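Local structure of MexT protein (Pseudomonas aeruginosa, 6L33) at residues B[49-62]-B[182-195]. The protein probably acts as a LysR-type transcriptional activator of the MexEF-OprN efflux pump, the present chain being its regulatory domain without the DNA-binding part. Residues are numbered along the deposited sequence; the frame is centred on the assembly and turned at random.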
loop_
_atom_site.group_PDB
_atom_site.type_symbol
_atom_site.label_atom_id
_atom_site.label_comp_id
_atom_site.label_asym_id
_atom_site.label_seq_id
_atom_site.Cartn_x
_atom_site.Cartn_y
_atom_site.Cartn_z
HETATM N N MSE B 49 8.728 -9.521 -6.364
HETATM C CA MSE B 49 9.585 -10.293 -5.468
HETATM C C MSE B 49 10.953 -10.676 -6.065
HETATM O O MSE B 49 11.977 -10.456 -5.417
HETATM C CB MSE B 49 8.839 -11.544 -4.990
HETATM C CG MSE B 49 9.514 -12.256 -3.848
HETATM SE SE MSE B 49 9.723 -11.113 -2.287
HETATM C CE MSE B 49 10.952 -12.262 -1.309
ATOM N N PRO B 50 10.996 -11.238 -7.282
ATOM C CA PRO B 50 12.315 -11.503 -7.882
ATOM C C PRO B 50 13.116 -10.239 -8.140
ATOM O O PRO B 50 14.345 -10.261 -8.002
ATOM C CB PRO B 50 11.976 -12.243 -9.187
ATOM C CG PRO B 50 10.551 -11.969 -9.442
ATOM C CD PRO B 50 9.905 -11.778 -8.116
ATOM N N ASN B 51 12.452 -9.136 -8.501
ATOM C CA ASN B 51 13.154 -7.871 -8.703
ATOM C C ASN B 51 13.782 -7.370 -7.410
ATOM O O ASN B 51 14.929 -6.905 -7.407
ATOM C CB ASN B 51 12.196 -6.814 -9.256
ATOM C CG ASN B 51 11.460 -7.275 -10.496
ATOM O OD1 ASN B 51 10.675 -8.222 -10.453
ATOM N ND2 ASN B 51 11.697 -6.589 -11.610
ATOM N N LEU B 52 13.037 -7.436 -6.303
ATOM C CA LEU B 52 13.547 -6.927 -5.033
ATOM C C LEU B 52 14.764 -7.714 -4.565
ATOM O O LEU B 52 15.711 -7.140 -4.015
ATOM C CB LEU B 52 12.447 -6.966 -3.972
ATOM C CG LEU B 52 11.256 -6.026 -4.169
ATOM C CD1 LEU B 52 10.156 -6.343 -3.170
ATOM C CD2 LEU B 52 11.689 -4.573 -4.052
ATOM N N LEU B 53 14.759 -9.033 -4.774
ATOM C CA LEU B 53 15.894 -9.851 -4.359
ATOM C C LEU B 53 17.083 -9.664 -5.294
ATOM O O LEU B 53 18.206 -9.414 -4.845
ATOM C CB LEU B 53 15.486 -11.323 -4.295
ATOM C CG LEU B 53 14.543 -11.744 -3.163
ATOM C CD1 LEU B 53 13.976 -13.133 -3.424
ATOM C CD2 LEU B 53 15.252 -11.696 -1.815
ATOM N N ALA B 54 16.853 -9.777 -6.605
ATOM C CA ALA B 54 17.960 -9.746 -7.557
ATOM C C ALA B 54 18.650 -8.387 -7.593
ATOM O O ALA B 54 19.842 -8.311 -7.915
ATOM C CB ALA B 54 17.465 -10.126 -8.951
ATOM N N SER B 55 17.932 -7.314 -7.267
ATOM C CA SER B 55 18.498 -5.972 -7.314
ATOM C C SER B 55 19.140 -5.542 -6.003
ATOM O O SER B 55 19.845 -4.528 -5.983
ATOM C CB SER B 55 17.419 -4.957 -7.699
ATOM O OG SER B 55 16.383 -4.934 -6.733
ATOM N N GLY B 56 18.917 -6.273 -4.915
ATOM C CA GLY B 56 19.483 -5.906 -3.634
ATOM C C GLY B 56 18.626 -5.003 -2.779
ATOM O O GLY B 56 19.103 -4.534 -1.739
ATOM N N GLU B 57 17.376 -4.747 -3.175
ATOM C CA GLU B 57 16.524 -3.837 -2.413
ATOM C C GLU B 57 16.107 -4.436 -1.077
ATOM O O GLU B 57 15.840 -3.696 -0.123
ATOM C CB GLU B 57 15.289 -3.465 -3.232
ATOM C CG GLU B 57 15.570 -2.495 -4.366
ATOM C CD GLU B 57 14.377 -2.310 -5.282
ATOM O OE1 GLU B 57 14.123 -3.205 -6.116
ATOM O OE2 GLU B 57 13.693 -1.272 -5.166
ATOM N N ILE B 58 16.022 -5.764 -0.992
ATOM C CA ILE B 58 15.727 -6.457 0.254
ATOM C C ILE B 58 16.681 -7.635 0.373
ATOM O O ILE B 58 17.210 -8.141 -0.618
ATOM C CB ILE B 58 14.259 -6.948 0.340
ATOM C CG1 ILE B 58 13.996 -8.056 -0.688
ATOM C CG2 ILE B 58 13.285 -5.788 0.166
ATOM C CD1 ILE B 58 12.598 -8.656 -0.607
ATOM N N SER B 59 16.913 -8.061 1.612
ATOM C CA SER B 59 17.649 -9.295 1.851
ATOM C C SER B 59 16.730 -10.488 2.045
ATOM O O SER B 59 17.138 -11.623 1.785
ATOM C CB SER B 59 18.553 -9.150 3.078
ATOM O OG SER B 59 17.789 -9.051 4.266
ATOM N N VAL B 60 15.498 -10.249 2.484
ATOM C CA VAL B 60 14.529 -11.308 2.723
ATOM C C VAL B 60 13.142 -10.711 2.551
ATOM O O VAL B 60 12.927 -9.520 2.792
ATOM C CB VAL B 60 14.715 -11.935 4.126
ATOM C CG1 VAL B 60 14.526 -10.885 5.207
ATOM C CG2 VAL B 60 13.769 -13.113 4.336
ATOM N N GLY B 61 12.207 -11.534 2.108
ATOM C CA GLY B 61 10.835 -11.097 1.952
ATOM C C GLY B 61 9.872 -12.144 2.462
ATOM O O GLY B 61 10.131 -13.346 2.394
ATOM N N VAL B 62 8.753 -11.665 2.996
ATOM C CA VAL B 62 7.626 -12.508 3.375
ATOM C C VAL B 62 6.442 -12.043 2.543
ATOM O O VAL B 62 5.862 -10.982 2.808
ATOM C CB VAL B 62 7.320 -12.439 4.876
ATOM C CG1 VAL B 62 6.217 -13.427 5.232
ATOM C CG2 VAL B 62 8.577 -12.724 5.679
ATOM N N SER B 182 5.380 -17.204 1.389
ATOM C CA SER B 182 6.730 -17.734 1.483
ATOM C C SER B 182 7.638 -16.751 2.206
ATOM O O SER B 182 7.391 -15.542 2.216
ATOM C CB SER B 182 7.330 -18.022 0.098
ATOM O OG SER B 182 6.780 -19.190 -0.480
HETATM N N MSE B 183 8.687 -17.289 2.816
HETATM C CA MSE B 183 9.851 -16.487 3.156
HETATM C C MSE B 183 10.924 -16.826 2.143
HETATM O O MSE B 183 11.271 -17.993 1.973
HETATM C CB MSE B 183 10.352 -16.750 4.575
HETATM C CG MSE B 183 11.629 -15.981 4.883
HETATM SE SE MSE B 183 12.342 -16.244 6.675
HETATM C CE MSE B 183 10.703 -16.003 7.693
ATOM N N ALA B 184 11.437 -15.815 1.455
ATOM C CA ALA B 184 12.410 -16.030 0.397
ATOM C C ALA B 184 13.591 -15.095 0.587
ATOM O O ALA B 184 13.421 -13.925 0.946
ATOM C CB ALA B 184 11.791 -15.816 -0.988
ATOM N N TRP B 185 14.786 -15.623 0.346
ATOM C CA TRP B 185 16.003 -14.838 0.449
ATOM C C TRP B 185 16.983 -15.341 -0.598
ATOM O O TRP B 185 16.798 -16.400 -1.201
ATOM C CB TRP B 185 16.595 -14.903 1.864
ATOM C CG TRP B 185 17.023 -16.271 2.303
ATOM C CD1 TRP B 185 18.288 -16.782 2.268
ATOM C CD2 TRP B 185 16.190 -17.299 2.861
ATOM N NE1 TRP B 185 18.295 -18.064 2.763
ATOM C CE2 TRP B 185 17.021 -18.405 3.135
ATOM C CE3 TRP B 185 14.827 -17.390 3.155
ATOM C CZ2 TRP B 185 16.531 -19.588 3.684
ATOM C CZ3 TRP B 185 14.341 -18.567 3.701
ATOM C CH2 TRP B 185 15.193 -19.651 3.960
ATOM N N ARG B 186 18.028 -14.557 -0.813
ATOM C CA ARG B 186 19.008 -14.831 -1.849
ATOM C C ARG B 186 20.056 -15.811 -1.339
ATOM O O ARG B 186 20.423 -15.803 -0.160
ATOM C CB ARG B 186 19.672 -13.533 -2.297
ATOM C CG ARG B 186 20.274 -12.757 -1.149
ATOM C CD ARG B 186 19.291 -11.788 -0.502
ATOM N NE ARG B 186 18.941 -10.680 -1.382
ATOM C CZ ARG B 186 19.803 -9.779 -1.843
ATOM N NH1 ARG B 186 21.085 -9.827 -1.504
ATOM N NH2 ARG B 186 19.374 -8.819 -2.641
ATOM N N GLY B 187 20.537 -16.664 -2.248
ATOM C CA GLY B 187 21.462 -17.714 -1.856
ATOM C C GLY B 187 22.730 -17.198 -1.203
ATOM O O GLY B 187 23.270 -17.839 -0.297
ATOM N N ALA B 188 23.214 -16.033 -1.641
ATOM C CA ALA B 188 24.452 -15.485 -1.094
ATOM C C ALA B 188 24.354 -15.241 0.406
ATOM O O ALA B 188 25.352 -15.384 1.123
ATOM C CB ALA B 188 24.813 -14.187 -1.817
ATOM N N GLN B 189 23.171 -14.886 0.901
ATOM C CA GLN B 189 22.990 -14.514 2.298
ATOM C C GLN B 189 22.554 -15.674 3.184
ATOM O O GLN B 189 22.281 -15.455 4.370
ATOM C CB GLN B 189 21.971 -13.376 2.406
ATOM C CG GLN B 189 22.588 -12.001 2.610
ATOM C CD GLN B 189 22.954 -11.319 1.310
ATOM O OE1 GLN B 189 22.747 -11.863 0.230
ATOM N NE2 GLN B 189 23.499 -10.113 1.409
ATOM N N ASP B 190 22.476 -16.896 2.649
ATOM C CA ASP B 190 22.156 -18.047 3.487
ATOM C C ASP B 190 23.204 -18.245 4.575
ATOM O O ASP B 190 22.878 -18.690 5.682
ATOM C CB ASP B 190 22.033 -19.303 2.622
ATOM C CG ASP B 190 21.291 -20.429 3.321
ATOM O OD1 ASP B 190 20.173 -20.185 3.822
ATOM O OD2 ASP B 190 21.822 -21.559 3.361
ATOM N N ASN B 191 24.459 -17.891 4.281
ATOM C CA ASN B 191 25.573 -18.062 5.208
ATOM C C ASN B 191 25.660 -16.942 6.237
ATOM O O ASN B 191 26.229 -17.142 7.316
ATOM C CB ASN B 191 26.885 -18.110 4.425
ATOM C CG ASN B 191 27.321 -16.732 3.935
ATOM O OD1 ASN B 191 26.491 -15.847 3.707
ATOM N ND2 ASN B 191 28.625 -16.546 3.774
ATOM N N ASP B 192 25.133 -15.769 5.908
ATOM C CA ASP B 192 25.390 -14.570 6.697
ATOM C C ASP B 192 24.800 -14.718 8.096
ATOM O O ASP B 192 23.620 -15.063 8.231
ATOM C CB ASP B 192 24.801 -13.351 5.985
ATOM C CG ASP B 192 25.199 -12.036 6.633
ATOM O OD1 ASP B 192 24.970 -11.861 7.848
ATOM O OD2 ASP B 192 25.740 -11.166 5.919
ATOM N N PRO B 193 25.577 -14.467 9.153
ATOM C CA PRO B 193 25.013 -14.595 10.506
ATOM C C PRO B 193 24.015 -13.503 10.833
ATOM O O PRO B 193 23.004 -13.773 11.494
ATOM C CB PRO B 193 26.250 -14.525 11.417
ATOM C CG PRO B 193 27.435 -14.613 10.502
ATOM C CD PRO B 193 26.995 -14.081 9.184
ATOM N N ALA B 194 24.275 -12.269 10.394
ATOM C CA ALA B 194 23.328 -11.187 10.639
ATOM C C ALA B 194 22.013 -11.434 9.913
ATOM O O ALA B 194 20.936 -11.129 10.439
ATOM C CB ALA B 194 23.936 -9.850 10.215
ATOM N N GLU B 195 22.079 -11.995 8.704
ATOM C CA GLU B 195 20.859 -12.299 7.965
ATOM C C GLU B 195 20.175 -13.549 8.503
ATOM O O GLU B 195 18.943 -13.583 8.612
ATOM C CB GLU B 195 21.173 -12.448 6.479
ATOM C CG GLU B 195 21.619 -11.152 5.828
ATOM C CD GLU B 195 20.567 -10.064 5.915
ATOM O OE1 GLU B 195 20.943 -8.882 6.058
ATOM O OE2 GLU B 195 19.364 -10.394 5.843
HETATM O O HOH W 1 18.589 -12.936 4.305
#
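Gly61 and Ala184 join strands 60-62 and 182-186 as an antiparallel hydrogen-bonded pair, Gly61 N to Ala184 O and Ala184 N to Gly61 O both measuring 2.9 Å. Helix 49-55 lies over the face that carries the Ala184 methyl, and small residues let it come close: Met49, a selenomethionine, sets its CE 3.7 Å from Ala184 CB, and glycine suits position 61 because this CE methyl occupies the space over its CA. Leu53 brings CD2 beside the Ala184 carbonyl and the Trp185 backbone, and to the guanidinium edge of Arg186, 3.9 Å from NE. On the other face Val60 rests CG2 on Met183 CG at 3.6 Å; the extended start of the selenomethionine chain (chi1 176°, chi2 180°) crosses it before bending at SE. Ile202 of helix 193-203 packs on Met183 and Val62.

Polar groups gather where strand 182-186 ends. The Arg186 chain doubles back to lay its guanidinium against the C-terminal end of helix 49-55, where Gly56 takes the positive phi of a Schellman motif. NH2 is 2.6 Å from Leu53 O, Ile58 O lies over one guanidinium face, and NH1 donates in the guanidinium plane to Gln189 OE1. The nearby carbonyl oxygens probably ease the positive charge. Ser59 OG donates to Glu195 OE2 at 2.6 Å, arriving 40° out of the carboxylate plane, while a water bridges Ser59 O to the same oxygen; Asp192 is the N-cap of that helix, its OD1 accepting from Glu195 N.

Parallel to strand 9-14 but antiparallel to 181-186, strand 60-62 helps form a mixed sheet with helices on both faces, as in one alpha/beta subdomain of the periplasmic-binding-protein-like fold of LysR regulatory domains.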